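Local coordinates for protein Cyclo(L-tyrosyl-L-tyrosyl) synthase (Mycobacterium tuberculosis, PDB 2X9Q) that probably joins two tyrosines, each delivered as tyrosyl-tRNA, into the cyclic dipeptide cyclo(L-Tyr-L-Tyr) without using ATP, on the pathway to mycocyclosin, at residues H77-H82 with V246-N251; F94-L99 with I151-N156; R112-Y117 with C166-S171; L236-P241 with S268-S273. One frame throughout, in Å; residues are numbered along the deposited sequence.

Contact 1: residues H77-H82 with V246-N251; sequences HTEGDH and VPSSLN
Ser248 OG donates to Asp81 OD2 at 2.6 Å, reaching the oxygen through the lone pair that faces away from the other carboxylate oxygen. The hydroxyl lies between its own backbone N and carbonyl carbon (chi1 65°), and from there it also accepts a hydrogen bond from a water that in turn accepts from Asp81 N. Pro247 CB packs 3.5 Å from Asp81 OD2. One residue after Ser248, Ser249 OG sits at the edge of the His82 ring, in its plane, with ND1 2.8 Å away and an almost straight bond (175°). Val246 adds its two methyls to the flank of that histidine, CG2 lying 3.9 Å from His82 CB. Leu250 N bonds to His82 O at 2.9 Å, the start of the parallel pairing between strands 82-87 and 249-253 in the Rossmann-like core shared with class I tRNA synthetases. Two residues before His82, Gly80 takes up positive phi (64°), easy for glycine, and turns the chain out of helix 71-79. That helix leans on Leu250, whose CD2 meets His77 CB at 3.7 Å. Farther out, Gln61 holds His77 NE2, and Asp114 takes His82 NE2, so both nitrogens of the His82 ring are bonded.

Contact 2: residues F94-L99 with I151-N156; sequences FSRQRL and ITTTVN
Leu99 and Ile151 make the apolar part of this meeting of two helices. Their side chains cross at about a right angle, Leu99 CD1 coming within 3.9 Å of Ile151 CG1, and branched aliphatic groups suit a buried seam of this kind. One helical turn on, Thr154 rests its methyl CG2 on Leu99 O at 3.6 Å, while OG1 lies beside Leu99 CB. With CG2 anti to the backbone N, OG1 is left able to reach back along its own helix to Lys150 O, a common way for a helical threonine to satisfy its hydroxyl.

At the exposed border the methyl of Thr153 meets a guanidinium face. The guanidinium of Arg96 is laid flat across Thr153, whose CG2 stands 3.5 Å above the plane, over its centre. Bends at chi2 (-77°) and chi3 (-54°) fold the arginine chain over to this place.

The polar link goes through one water. It accepts from Arg96 NE at 2.8 Å, in the plane of the guanidinium, and donates to both Arg96 O and Thr154 OG1, the latter at 2.6 Å. Ser95 serves as N-cap of helix 96-109, OG accepting from Arg98 N at 3.0 Å.

Helices 96-109 and 133-158 lie together on one face of the sheet, where Leu99 and Ile151 rest on Phe115 of strand 112-117 and Val87 of strand 82-87, and Ile151 also reaches Val167 of strand 165-169.

Contact 3: residues R112-Y117 with C166-S171; sequences RVDFVY and CVRPMS
Asp114 OD1 is gripped from two sources: Arg168 NH2 donates at 2.6 Å in a salt bridge, and a water donates at 2.8 Å. The arginine comes from above the carboxylate plane, 41° out of it, although the oxygen lies near the guanidinium's own plane. The same water accepts from Arg168 NE and donates to Phe115 O, tying the side chain to the strand. Arg112 NH2 pairs with the other oxygen, OD2, at 3.1 Å, so the two arginines share one carboxylate, whose charge would offset their closeness.

Beneath this network the strands run parallel. Phe115 N bonds to Cys166 O at 2.9 Å, and Met170 N to Tyr117 O continues the pairing just beyond Pro169, which lacks an N-H. On the face bearing Phe115 and Val167, Tyr117 has chi1 62°, which lays its ring over Pro169: Pro169 CA stands 3.8 Å from the ring centroid in a CH-pi contact, and Val167 CG2 meets the ring edge at 3.5 Å from CE1. Strand 165-169 is the sheet's outermost within this chain, with helix 133-158 over the Phe115 face and helix 220-244 against Val116 and selenomethionine Met170, the latter beside Glu233, a residue that could be critical in catalysis.

Contact 4: residues L236-P241 with S268-S273; sequences LFLDTP and SGLRAS
Leu238 O and Ser273 N make the one direct hydrogen bond between helix and loop, at 2.8 Å with an angle of 171° at the hydrogen and the donor lying in the carbonyl plane. The helix is kinked here: Ala242 N, which would serve Leu238 O in a regular helix, goes to Asp239 OD1 instead; Pro241, lacking an N-H, likewise leaves Phe237 O without its usual partner, and Asp239 departs from helical backbone angles (phi -161°, psi 60°). Thr240 OG1 donates to Leu236 O at 2.6 Å, on a lone pair.

Water extends the polar side. One molecule donates to Asp239 OD1 and lies 2.7 Å from Ser273 OG, joining two side chains whose stronger partners are the backbone N-H groups of Ala242 and Asn275. A serine suits this spot, since its hydroxyl meets both the water and Asn275 N while Ser273 CB lies only 3.4 Å from Leu238 O.

Helix 220-244 bears the probable substrate-binding residues Tyr229 to Glu233 about two to three turns before the kink, and the loop 268-273 leads from helix 260-263 into strand 276-283, so the contact lashes a late part of the Rossmann-like domain to that helix.

Apolar contacts fill the other side. Leu238 CD2 approaches Leu270 CD1 at 4.0 Å, both also touching Leu263, and the short Ala272 lets the backbones close in, its CB 3.5 Å from Phe237 O. Arg271 turns away and folds back on its own loop, NH1 donating to Leu270 O at 2.9 Å while NE and NH2 bond to Ala265 O and Arg266 O.

Overall arrangement
Contacts 1 and 3 lie in the central, largely parallel sheet, about 15 Å apart between centres and bridged by His82 and Asp114; contact 2 packs two helices over the sheet's Phe115 face, about 12 Å from contact 3 between centres. Contact 4, about 28 Å from contact 2 and across the chain's centre, ties helix 220-244 to the loop before the last strand, and touches contact 1 through Asn251 and Leu236. Along the chain, contacts 2 and 3 interlock inside the long loop closed by contact 1, whose segments alternate with those of contact 4. Contacts 3 and 4 come close to Glu233, a probable catalytic residue, while contacts 1 and 2 stand farther from the probable active-site residues.

Contact 1: residues H77-H82 with V246-N251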
loop_
_atom_site.group_PDB
_atom_site.type_symbol
_atom_site.label_atom_id
_atom_site.label_comp_id
_atom_site.label_asym_id
_atom_site.label_seq_id
_atom_site.Cartn_x
_atom_site.Cartn_y
_atom_site.Cartn_z
ATOM N N HIS A 77 9.310 7.010 -10.448
ATOM C CA HIS A 77 9.513 5.695 -11.009
ATOM C C HIS A 77 10.842 5.680 -11.753
ATOM O O HIS A 77 11.646 4.768 -11.544
ATOM C CB HIS A 77 8.399 5.394 -12.025
ATOM C CG HIS A 77 8.540 4.063 -12.730
ATOM N ND1 HIS A 77 8.052 3.863 -13.998
ATOM C CD2 HIS A 77 9.201 2.912 -12.393
ATOM C CE1 HIS A 77 8.310 2.618 -14.382
ATOM N NE2 HIS A 77 9.063 2.038 -13.456
ATOM N N THR A 78 11.053 6.663 -12.643
ATOM C CA THR A 78 12.335 6.800 -13.381
ATOM C C THR A 78 13.559 7.020 -12.491
ATOM O O THR A 78 14.645 6.571 -12.830
ATOM C CB THR A 78 12.210 7.999 -14.430
ATOM O OG1 THR A 78 11.107 7.682 -15.255
ATOM C CG2 THR A 78 13.441 8.059 -15.311
ATOM N N GLU A 79 13.437 7.731 -11.363
ATOM C CA GLU A 79 14.559 7.833 -10.472
ATOM C C GLU A 79 15.037 6.409 -9.998
ATOM O O GLU A 79 16.216 6.224 -9.679
ATOM C CB GLU A 79 14.203 8.614 -9.218
ATOM C CG GLU A 79 13.694 10.022 -9.460
ATOM C CD GLU A 79 14.849 11.036 -9.596
ATOM O OE1 GLU A 79 14.792 12.078 -8.966
ATOM O OE2 GLU A 79 15.846 10.726 -10.270
ATOM N N GLY A 80 14.116 5.449 -9.825
ATOM C CA GLY A 80 14.580 4.089 -9.453
ATOM C C GLY A 80 15.251 4.013 -8.103
ATOM O O GLY A 80 16.188 3.177 -7.897
ATOM N N ASP A 81 14.843 4.855 -7.137
ATOM C CA ASP A 81 15.468 4.703 -5.824
ATOM C C ASP A 81 14.881 3.528 -5.051
ATOM O O ASP A 81 15.646 2.686 -4.477
ATOM C CB ASP A 81 15.344 5.929 -4.936
ATOM C CG ASP A 81 16.046 7.150 -5.551
ATOM O OD1 ASP A 81 17.248 7.004 -5.794
ATOM O OD2 ASP A 81 15.420 8.188 -5.799
ATOM N N HIS A 82 13.530 3.497 -4.985
ATOM C CA HIS A 82 12.883 2.607 -4.003
ATOM C C HIS A 82 11.484 2.291 -4.402
ATOM O O HIS A 82 10.775 3.149 -4.983
ATOM C CB HIS A 82 12.912 3.221 -2.614
ATOM C CG HIS A 82 12.388 2.281 -1.560
ATOM N ND1 HIS A 82 11.069 2.305 -1.138
ATOM C CD2 HIS A 82 12.974 1.203 -0.941
ATOM C CE1 HIS A 82 10.876 1.320 -0.257
ATOM N NE2 HIS A 82 12.022 0.657 -0.095
ATOM N N VAL A 246 14.982 6.726 2.306
ATOM C CA VAL A 246 15.414 6.520 0.937
ATOM C C VAL A 246 15.136 7.881 0.213
ATOM O O VAL A 246 14.422 8.709 0.760
ATOM C CB VAL A 246 14.636 5.365 0.277
ATOM C CG1 VAL A 246 15.088 3.994 0.940
ATOM C CG2 VAL A 246 13.110 5.617 0.415
ATOM N N PRO A 247 15.784 8.143 -0.934
ATOM C CA PRO A 247 15.616 9.476 -1.555
ATOM C C PRO A 247 14.192 9.716 -2.087
ATOM O O PRO A 247 13.666 10.849 -2.006
ATOM C CB PRO A 247 16.640 9.442 -2.768
ATOM C CG PRO A 247 17.761 8.514 -2.203
ATOM C CD PRO A 247 17.005 7.433 -1.423
ATOM N N SER A 248 13.582 8.664 -2.653
ATOM C CA SER A 248 12.207 8.797 -3.173
ATOM C C SER A 248 11.650 7.396 -3.189
ATOM O O SER A 248 12.414 6.414 -3.035
ATOM C CB SER A 248 12.202 9.369 -4.561
ATOM O OG SER A 248 12.823 8.526 -5.512
ATOM N N SER A 249 10.344 7.253 -3.365
ATOM C CA SER A 249 9.852 5.879 -3.341
ATOM C C SER A 249 8.564 5.812 -4.120
ATOM O O SER A 249 7.738 6.753 -4.021
ATOM C CB SER A 249 9.655 5.355 -1.862
ATOM O OG SER A 249 9.040 4.022 -1.929
ATOM N N LEU A 250 8.371 4.711 -4.856
ATOM C CA LEU A 250 7.149 4.462 -5.573
ATOM C C LEU A 250 6.348 3.360 -4.861
ATOM O O LEU A 250 6.816 2.227 -4.774
ATOM C CB LEU A 250 7.470 3.946 -7.012
ATOM C CG LEU A 250 6.364 3.931 -8.004
ATOM C CD1 LEU A 250 5.820 5.418 -8.328
ATOM C CD2 LEU A 250 6.948 3.342 -9.253
ATOM N N ASN A 251 5.132 3.684 -4.419
ATOM C CA ASN A 251 4.317 2.719 -3.683
ATOM C C ASN A 251 3.423 1.985 -4.682
ATOM O O ASN A 251 2.611 2.614 -5.405
ATOM C CB ASN A 251 3.547 3.453 -2.556
ATOM C CG ASN A 251 2.947 2.433 -1.565
ATOM O OD1 ASN A 251 2.426 1.417 -2.004
ATOM N ND2 ASN A 251 2.983 2.719 -0.290
HETATM O O HOH W 1 12.266 5.921 -6.955
#

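Contact 2: residues F94-L99 with I151-N156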
loop_
_atom_site.group_PDB
_atom_site.type_symbol
_atom_site.label_atom_id
_atom_site.label_comp_id
_atom_site.label_asym_id
_atom_site.label_seq_id
_atom_site.Cartn_x
_atom_site.Cartn_y
_atom_site.Cartn_z
ATOM N N PHE A 94 -1.549 -12.812 -4.942
ATOM C CA PHE A 94 -0.160 -12.957 -4.465
ATOM C C PHE A 94 0.277 -14.386 -4.325
ATOM O O PHE A 94 0.631 -14.850 -3.235
ATOM C CB PHE A 94 0.127 -12.129 -3.166
ATOM C CG PHE A 94 -0.140 -10.627 -3.372
ATOM C CD1 PHE A 94 0.792 -9.851 -4.088
ATOM C CD2 PHE A 94 -1.322 -10.017 -2.878
ATOM C CE1 PHE A 94 0.564 -8.458 -4.307
ATOM C CE2 PHE A 94 -1.617 -8.635 -3.126
ATOM C CZ PHE A 94 -0.616 -7.866 -3.827
ATOM N N SER A 95 0.312 -15.067 -5.460
ATOM C CA SER A 95 0.777 -16.436 -5.515
ATOM C C SER A 95 2.294 -16.379 -5.382
ATOM O O SER A 95 2.900 -15.280 -5.505
ATOM C CB SER A 95 0.370 -17.037 -6.892
ATOM O OG SER A 95 1.245 -16.454 -7.892
ATOM N N ARG A 96 2.917 -17.543 -5.145
ATOM C CA ARG A 96 4.368 -17.622 -5.150
ATOM C C ARG A 96 4.983 -17.111 -6.460
ATOM O O ARG A 96 6.005 -16.418 -6.448
ATOM C CB ARG A 96 4.848 -19.098 -4.874
ATOM C CG ARG A 96 4.805 -19.469 -3.356
ATOM C CD ARG A 96 5.974 -18.859 -2.587
ATOM N NE ARG A 96 7.185 -19.273 -3.294
ATOM C CZ ARG A 96 7.756 -20.473 -3.150
ATOM N NH1 ARG A 96 8.798 -20.807 -3.919
ATOM N NH2 ARG A 96 7.285 -21.350 -2.235
ATOM N N GLN A 97 4.439 -17.518 -7.578
ATOM C CA GLN A 97 5.032 -17.063 -8.867
ATOM C C GLN A 97 4.874 -15.509 -9.019
ATOM O O GLN A 97 5.809 -14.851 -9.485
ATOM C CB GLN A 97 4.323 -17.764 -10.063
ATOM C CG GLN A 97 4.954 -17.431 -11.491
ATOM C CD GLN A 97 6.471 -17.724 -11.497
ATOM O OE1 GLN A 97 7.331 -16.813 -11.627
ATOM N NE2 GLN A 97 6.819 -18.999 -11.254
ATOM N N ARG A 98 3.692 -14.960 -8.672
ATOM C CA ARG A 98 3.473 -13.515 -8.839
ATOM C C ARG A 98 4.448 -12.759 -7.944
ATOM O O ARG A 98 4.971 -11.746 -8.361
ATOM C CB ARG A 98 2.055 -13.085 -8.473
ATOM C CG ARG A 98 1.757 -11.531 -8.736
ATOM C CD ARG A 98 1.382 -11.450 -10.157
ATOM N NE ARG A 98 0.043 -12.030 -10.158
ATOM C CZ ARG A 98 -0.536 -12.593 -11.204
ATOM N NH1 ARG A 98 0.095 -12.642 -12.391
ATOM N NH2 ARG A 98 -1.767 -13.080 -11.041
ATOM N N LEU A 99 4.687 -13.242 -6.711
ATOM C CA LEU A 99 5.627 -12.562 -5.798
ATOM C C LEU A 99 7.042 -12.620 -6.360
ATOM O O LEU A 99 7.819 -11.657 -6.254
ATOM C CB LEU A 99 5.581 -13.172 -4.400
ATOM C CG LEU A 99 4.269 -12.841 -3.619
ATOM C CD1 LEU A 99 4.194 -13.805 -2.399
ATOM C CD2 LEU A 99 4.321 -11.331 -3.163
ATOM N N ILE A 151 6.272 -14.579 1.032
ATOM C CA ILE A 151 7.174 -13.478 0.771
ATOM C C ILE A 151 8.552 -13.832 1.245
ATOM O O ILE A 151 9.501 -13.562 0.511
ATOM C CB ILE A 151 6.703 -12.140 1.333
ATOM C CG1 ILE A 151 5.300 -11.785 0.760
ATOM C CG2 ILE A 151 7.716 -11.047 1.018
ATOM C CD1 ILE A 151 4.557 -10.719 1.757
ATOM N N THR A 152 8.682 -14.379 2.476
ATOM C CA THR A 152 9.992 -14.709 3.004
ATOM C C THR A 152 10.732 -15.684 2.087
ATOM O O THR A 152 11.899 -15.459 1.810
ATOM C CB THR A 152 9.907 -15.176 4.464
ATOM O OG1 THR A 152 9.188 -14.155 5.171
ATOM C CG2 THR A 152 11.375 -15.444 5.185
ATOM N N THR A 153 10.057 -16.706 1.544
ATOM C CA THR A 153 10.720 -17.655 0.641
ATOM C C THR A 153 11.175 -16.900 -0.605
ATOM O O THR A 153 12.304 -17.063 -1.071
ATOM C CB THR A 153 9.730 -18.784 0.266
ATOM O OG1 THR A 153 9.336 -19.447 1.479
ATOM C CG2 THR A 153 10.353 -19.853 -0.814
ATOM N N THR A 154 10.274 -16.089 -1.168
ATOM C CA THR A 154 10.632 -15.242 -2.312
ATOM C C THR A 154 11.950 -14.463 -2.120
ATOM O O THR A 154 12.847 -14.479 -2.977
ATOM C CB THR A 154 9.471 -14.294 -2.671
ATOM O OG1 THR A 154 8.291 -15.072 -2.946
ATOM C CG2 THR A 154 9.879 -13.497 -3.933
ATOM N N VAL A 155 12.068 -13.809 -0.992
ATOM C CA VAL A 155 13.178 -12.879 -0.735
ATOM C C VAL A 155 14.469 -13.677 -0.510
ATOM O O VAL A 155 15.555 -13.252 -0.922
ATOM C CB VAL A 155 12.853 -11.917 0.427
ATOM C CG1 VAL A 155 14.055 -11.179 0.940
ATOM C CG2 VAL A 155 11.696 -10.885 0.024
ATOM N N ASN A 156 14.332 -14.853 0.124
ATOM C CA ASN A 156 15.496 -15.715 0.435
ATOM C C ASN A 156 16.041 -16.238 -0.899
ATOM O O ASN A 156 17.239 -16.260 -1.119
ATOM C CB ASN A 156 15.065 -16.905 1.342
ATOM C CG ASN A 156 14.827 -16.486 2.785
ATOM O OD1 ASN A 156 15.156 -15.382 3.191
ATOM N ND2 ASN A 156 14.196 -17.365 3.561
HETATM O O HOH W 2 8.048 -17.004 -4.728
#

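Contact 3: residues R112-Y117 with C166-S171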
loop_
_atom_site.group_PDB
_atom_site.type_symbol
_atom_site.label_atom_id
_atom_site.label_comp_id
_atom_site.label_asym_id
_atom_site.label_seq_id
_atom_site.Cartn_x
_atom_site.Cartn_y
_atom_site.Cartn_z
ATOM N N ARG A 112 16.480 -0.333 -4.256
ATOM C CA ARG A 112 16.099 -1.070 -3.065
ATOM C C ARG A 112 14.577 -1.346 -3.151
ATOM O O ARG A 112 13.843 -0.526 -3.733
ATOM C CB ARG A 112 16.477 -0.163 -1.904
ATOM C CG ARG A 112 16.601 -0.837 -0.602
ATOM C CD ARG A 112 16.526 0.166 0.629
ATOM N NE ARG A 112 15.721 -0.479 1.683
ATOM C CZ ARG A 112 15.455 0.009 2.891
ATOM N NH1 ARG A 112 15.924 1.207 3.277
ATOM N NH2 ARG A 112 14.729 -0.743 3.733
ATOM N N VAL A 113 14.106 -2.493 -2.638
ATOM C CA VAL A 113 12.691 -2.889 -2.764
ATOM C C VAL A 113 12.238 -3.441 -1.434
ATOM O O VAL A 113 12.933 -4.330 -0.853
ATOM C CB VAL A 113 12.452 -3.958 -3.821
ATOM C CG1 VAL A 113 10.941 -4.436 -3.808
ATOM C CG2 VAL A 113 12.865 -3.486 -5.204
ATOM N N ASP A 114 11.114 -2.955 -0.912
ATOM C CA ASP A 114 10.573 -3.502 0.390
ATOM C C ASP A 114 9.165 -4.062 0.126
ATOM O O ASP A 114 8.283 -3.309 -0.379
ATOM C CB ASP A 114 10.488 -2.449 1.474
ATOM C CG ASP A 114 11.827 -2.162 2.121
ATOM O OD1 ASP A 114 12.183 -2.880 3.075
ATOM O OD2 ASP A 114 12.562 -1.305 1.649
ATOM N N PHE A 115 8.974 -5.367 0.350
ATOM C CA PHE A 115 7.664 -5.951 0.307
ATOM C C PHE A 115 7.162 -5.620 1.700
ATOM O O PHE A 115 7.927 -5.788 2.659
ATOM C CB PHE A 115 7.745 -7.497 0.270
ATOM C CG PHE A 115 7.961 -8.077 -1.056
ATOM C CD1 PHE A 115 6.934 -8.087 -1.969
ATOM C CD2 PHE A 115 9.216 -8.628 -1.402
ATOM C CE1 PHE A 115 7.076 -8.693 -3.221
ATOM C CE2 PHE A 115 9.392 -9.207 -2.671
ATOM C CZ PHE A 115 8.315 -9.254 -3.568
ATOM N N VAL A 116 5.922 -5.142 1.831
ATOM C CA VAL A 116 5.351 -4.875 3.162
ATOM C C VAL A 116 3.961 -5.569 3.188
ATOM O O VAL A 116 3.118 -5.281 2.392
ATOM C CB VAL A 116 5.198 -3.343 3.376
ATOM C CG1 VAL A 116 4.505 -3.075 4.684
ATOM C CG2 VAL A 116 6.636 -2.624 3.349
ATOM N N TYR A 117 3.763 -6.539 4.076
ATOM C CA TYR A 117 2.477 -7.213 4.126
ATOM C C TYR A 117 1.643 -6.674 5.265
ATOM O O TYR A 117 2.138 -6.342 6.366
ATOM C CB TYR A 117 2.600 -8.765 4.167
ATOM C CG TYR A 117 3.335 -9.275 5.384
ATOM C CD1 TYR A 117 4.713 -9.352 5.370
ATOM C CD2 TYR A 117 2.648 -9.633 6.589
ATOM C CE1 TYR A 117 5.424 -9.799 6.466
ATOM C CE2 TYR A 117 3.383 -10.088 7.733
ATOM C CZ TYR A 117 4.736 -10.218 7.624
ATOM O OH TYR A 117 5.530 -10.561 8.707
ATOM N N CYS A 166 13.858 -6.674 0.919
ATOM C CA CYS A 166 13.520 -6.958 2.319
ATOM C C CYS A 166 11.996 -7.187 2.409
ATOM O O CYS A 166 11.248 -6.746 1.519
ATOM C CB CYS A 166 13.880 -5.750 3.174
ATOM S SG CYS A 166 15.723 -5.500 3.380
ATOM N N VAL A 167 11.528 -7.898 3.440
ATOM C CA VAL A 167 10.092 -8.066 3.684
ATOM C C VAL A 167 9.884 -7.638 5.106
ATOM O O VAL A 167 10.732 -7.879 5.959
ATOM C CB VAL A 167 9.564 -9.509 3.516
ATOM C CG1 VAL A 167 10.513 -10.601 4.117
ATOM C CG2 VAL A 167 8.065 -9.636 4.110
ATOM N N ARG A 168 8.775 -6.967 5.393
ATOM C CA ARG A 168 8.458 -6.816 6.809
ATOM C C ARG A 168 6.972 -6.575 6.988
ATOM O O ARG A 168 6.327 -6.176 6.052
ATOM C CB ARG A 168 9.228 -5.691 7.443
ATOM C CG ARG A 168 8.711 -4.340 7.099
ATOM C CD ARG A 168 9.776 -3.255 7.523
ATOM N NE ARG A 168 10.778 -3.108 6.465
ATOM C CZ ARG A 168 11.956 -2.471 6.599
ATOM N NH1 ARG A 168 12.313 -1.907 7.737
ATOM N NH2 ARG A 168 12.786 -2.404 5.582
ATOM N N PRO A 169 6.466 -6.824 8.203
ATOM C CA PRO A 169 5.043 -6.576 8.407
ATOM C C PRO A 169 4.748 -5.091 8.599
ATOM O O PRO A 169 5.567 -4.346 9.167
ATOM C CB PRO A 169 4.737 -7.343 9.712
ATOM C CG PRO A 169 6.061 -7.318 10.501
ATOM C CD PRO A 169 7.181 -7.211 9.453
HETATM N N MSE A 170 3.536 -4.668 8.219
HETATM C CA MSE A 170 3.129 -3.315 8.426
HETATM C C MSE A 170 3.232 -2.895 9.922
HETATM O O MSE A 170 3.603 -1.707 10.248
HETATM C CB MSE A 170 1.639 -3.119 7.872
HETATM C CG MSE A 170 1.140 -1.579 7.998
HETATM SE SE MSE A 170 2.284 -0.482 6.771
HETATM C CE MSE A 170 1.534 -1.134 5.101
ATOM N N SER A 171 2.931 -3.806 10.852
ATOM C CA SER A 171 2.991 -3.510 12.320
ATOM C C SER A 171 4.389 -3.149 12.773
ATOM O O SER A 171 4.540 -2.509 13.755
ATOM C CB SER A 171 2.574 -4.751 13.216
ATOM O OG SER A 171 3.376 -5.867 12.832
HETATM O O HOH W 3 10.451 -4.623 4.342
#

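Contact 4: residues L236-P241 with S268-S273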
loop_
_atom_site.group_PDB
_atom_site.type_symbol
_atom_site.label_atom_id
_atom_site.label_comp_id
_atom_site.label_asym_id
_atom_site.label_seq_id
_atom_site.Cartn_x
_atom_site.Cartn_y
_atom_site.Cartn_z
ATOM N N LEU A 236 2.939 5.018 4.556
ATOM C CA LEU A 236 3.772 4.550 3.438
ATOM C C LEU A 236 3.340 5.114 2.117
ATOM O O LEU A 236 4.183 5.215 1.138
ATOM C CB LEU A 236 3.833 3.029 3.351
ATOM C CG LEU A 236 4.661 2.270 4.443
ATOM C CD1 LEU A 236 4.701 0.792 4.017
ATOM C CD2 LEU A 236 6.085 2.673 4.629
ATOM N N PHE A 237 2.062 5.505 2.042
ATOM C CA PHE A 237 1.595 6.202 0.819
ATOM C C PHE A 237 1.867 7.687 0.859
ATOM O O PHE A 237 1.720 8.299 -0.150
ATOM C CB PHE A 237 0.101 5.944 0.521
ATOM C CG PHE A 237 -0.124 4.618 -0.021
ATOM C CD1 PHE A 237 0.042 4.386 -1.426
ATOM C CD2 PHE A 237 -0.411 3.546 0.842
ATOM C CE1 PHE A 237 -0.178 3.087 -1.981
ATOM C CE2 PHE A 237 -0.601 2.206 0.350
ATOM C CZ PHE A 237 -0.488 1.953 -1.080
ATOM N N LEU A 238 2.157 8.243 2.042
ATOM C CA LEU A 238 2.446 9.684 2.255
ATOM C C LEU A 238 3.945 9.957 2.180
ATOM O O LEU A 238 4.387 10.934 1.516
ATOM C CB LEU A 238 1.936 10.122 3.649
ATOM C CG LEU A 238 0.383 10.108 3.732
ATOM C CD1 LEU A 238 -0.046 10.189 5.217
ATOM C CD2 LEU A 238 -0.133 11.356 2.925
ATOM N N ASP A 239 4.734 9.116 2.856
ATOM C CA ASP A 239 6.164 9.478 3.053
ATOM C C ASP A 239 7.068 8.321 3.418
ATOM O O ASP A 239 7.747 8.364 4.475
ATOM C CB ASP A 239 6.302 10.604 4.092
ATOM C CG ASP A 239 7.584 11.454 3.855
ATOM O OD1 ASP A 239 8.508 11.022 3.058
ATOM O OD2 ASP A 239 7.675 12.580 4.389
ATOM N N THR A 240 7.125 7.328 2.533
ATOM C CA THR A 240 8.084 6.247 2.660
ATOM C C THR A 240 9.531 6.792 2.752
ATOM O O THR A 240 10.328 6.290 3.551
ATOM C CB THR A 240 7.964 5.247 1.489
ATOM O OG1 THR A 240 6.686 4.588 1.561
ATOM C CG2 THR A 240 9.092 4.148 1.519
ATOM N N PRO A 241 9.876 7.862 1.995
ATOM C CA PRO A 241 11.254 8.420 2.224
ATOM C C PRO A 241 11.563 8.779 3.679
ATOM O O PRO A 241 12.669 8.462 4.170
ATOM C CB PRO A 241 11.242 9.709 1.341
ATOM C CG PRO A 241 10.495 9.165 0.153
ATOM C CD PRO A 241 9.221 8.541 0.869
ATOM N N SER A 268 -4.205 21.799 -2.029
ATOM C CA SER A 268 -3.554 21.698 -0.715
ATOM C C SER A 268 -4.481 20.939 0.236
ATOM O O SER A 268 -5.645 20.703 -0.092
ATOM C CB SER A 268 -3.237 23.089 -0.116
ATOM O OG SER A 268 -4.392 23.823 0.056
ATOM N N GLY A 269 -3.912 20.476 1.318
ATOM C CA GLY A 269 -4.639 19.599 2.259
ATOM C C GLY A 269 -3.655 18.499 2.719
ATOM O O GLY A 269 -2.436 18.734 2.853
ATOM N N LEU A 270 -4.165 17.304 2.927
ATOM C CA LEU A 270 -3.305 16.150 3.197
ATOM C C LEU A 270 -2.703 15.736 1.846
ATOM O O LEU A 270 -3.469 15.324 0.947
ATOM C CB LEU A 270 -4.205 15.007 3.715
ATOM C CG LEU A 270 -3.368 13.714 4.035
ATOM C CD1 LEU A 270 -2.341 13.936 5.108
ATOM C CD2 LEU A 270 -4.321 12.577 4.412
ATOM N N ARG A 271 -1.368 15.787 1.695
ATOM C CA ARG A 271 -0.718 15.429 0.460
ATOM C C ARG A 271 0.530 14.597 0.730
ATOM O O ARG A 271 1.228 14.815 1.710
ATOM C CB ARG A 271 -0.327 16.713 -0.359
ATOM C CG ARG A 271 -1.618 17.517 -0.915
ATOM C CD ARG A 271 -2.430 16.655 -1.953
ATOM N NE ARG A 271 -3.491 17.493 -2.520
ATOM C CZ ARG A 271 -4.704 17.716 -1.941
ATOM N NH1 ARG A 271 -4.972 17.241 -0.702
ATOM N NH2 ARG A 271 -5.629 18.473 -2.607
ATOM N N ALA A 272 0.771 13.623 -0.118
ATOM C CA ALA A 272 2.019 12.849 -0.028
ATOM C C ALA A 272 3.202 13.787 -0.291
ATOM O O ALA A 272 3.082 14.876 -0.897
ATOM C CB ALA A 272 2.016 11.680 -1.045
ATOM N N SER A 273 4.337 13.390 0.245
ATOM C CA SER A 273 5.599 14.114 0.086
ATOM C C SER A 273 5.893 14.281 -1.378
ATOM O O SER A 273 5.526 13.447 -2.200
ATOM C CB SER A 273 6.753 13.257 0.693
ATOM O OG SER A 273 7.990 13.835 0.305
HETATM O O HOH W 4 9.939 13.074 1.980
#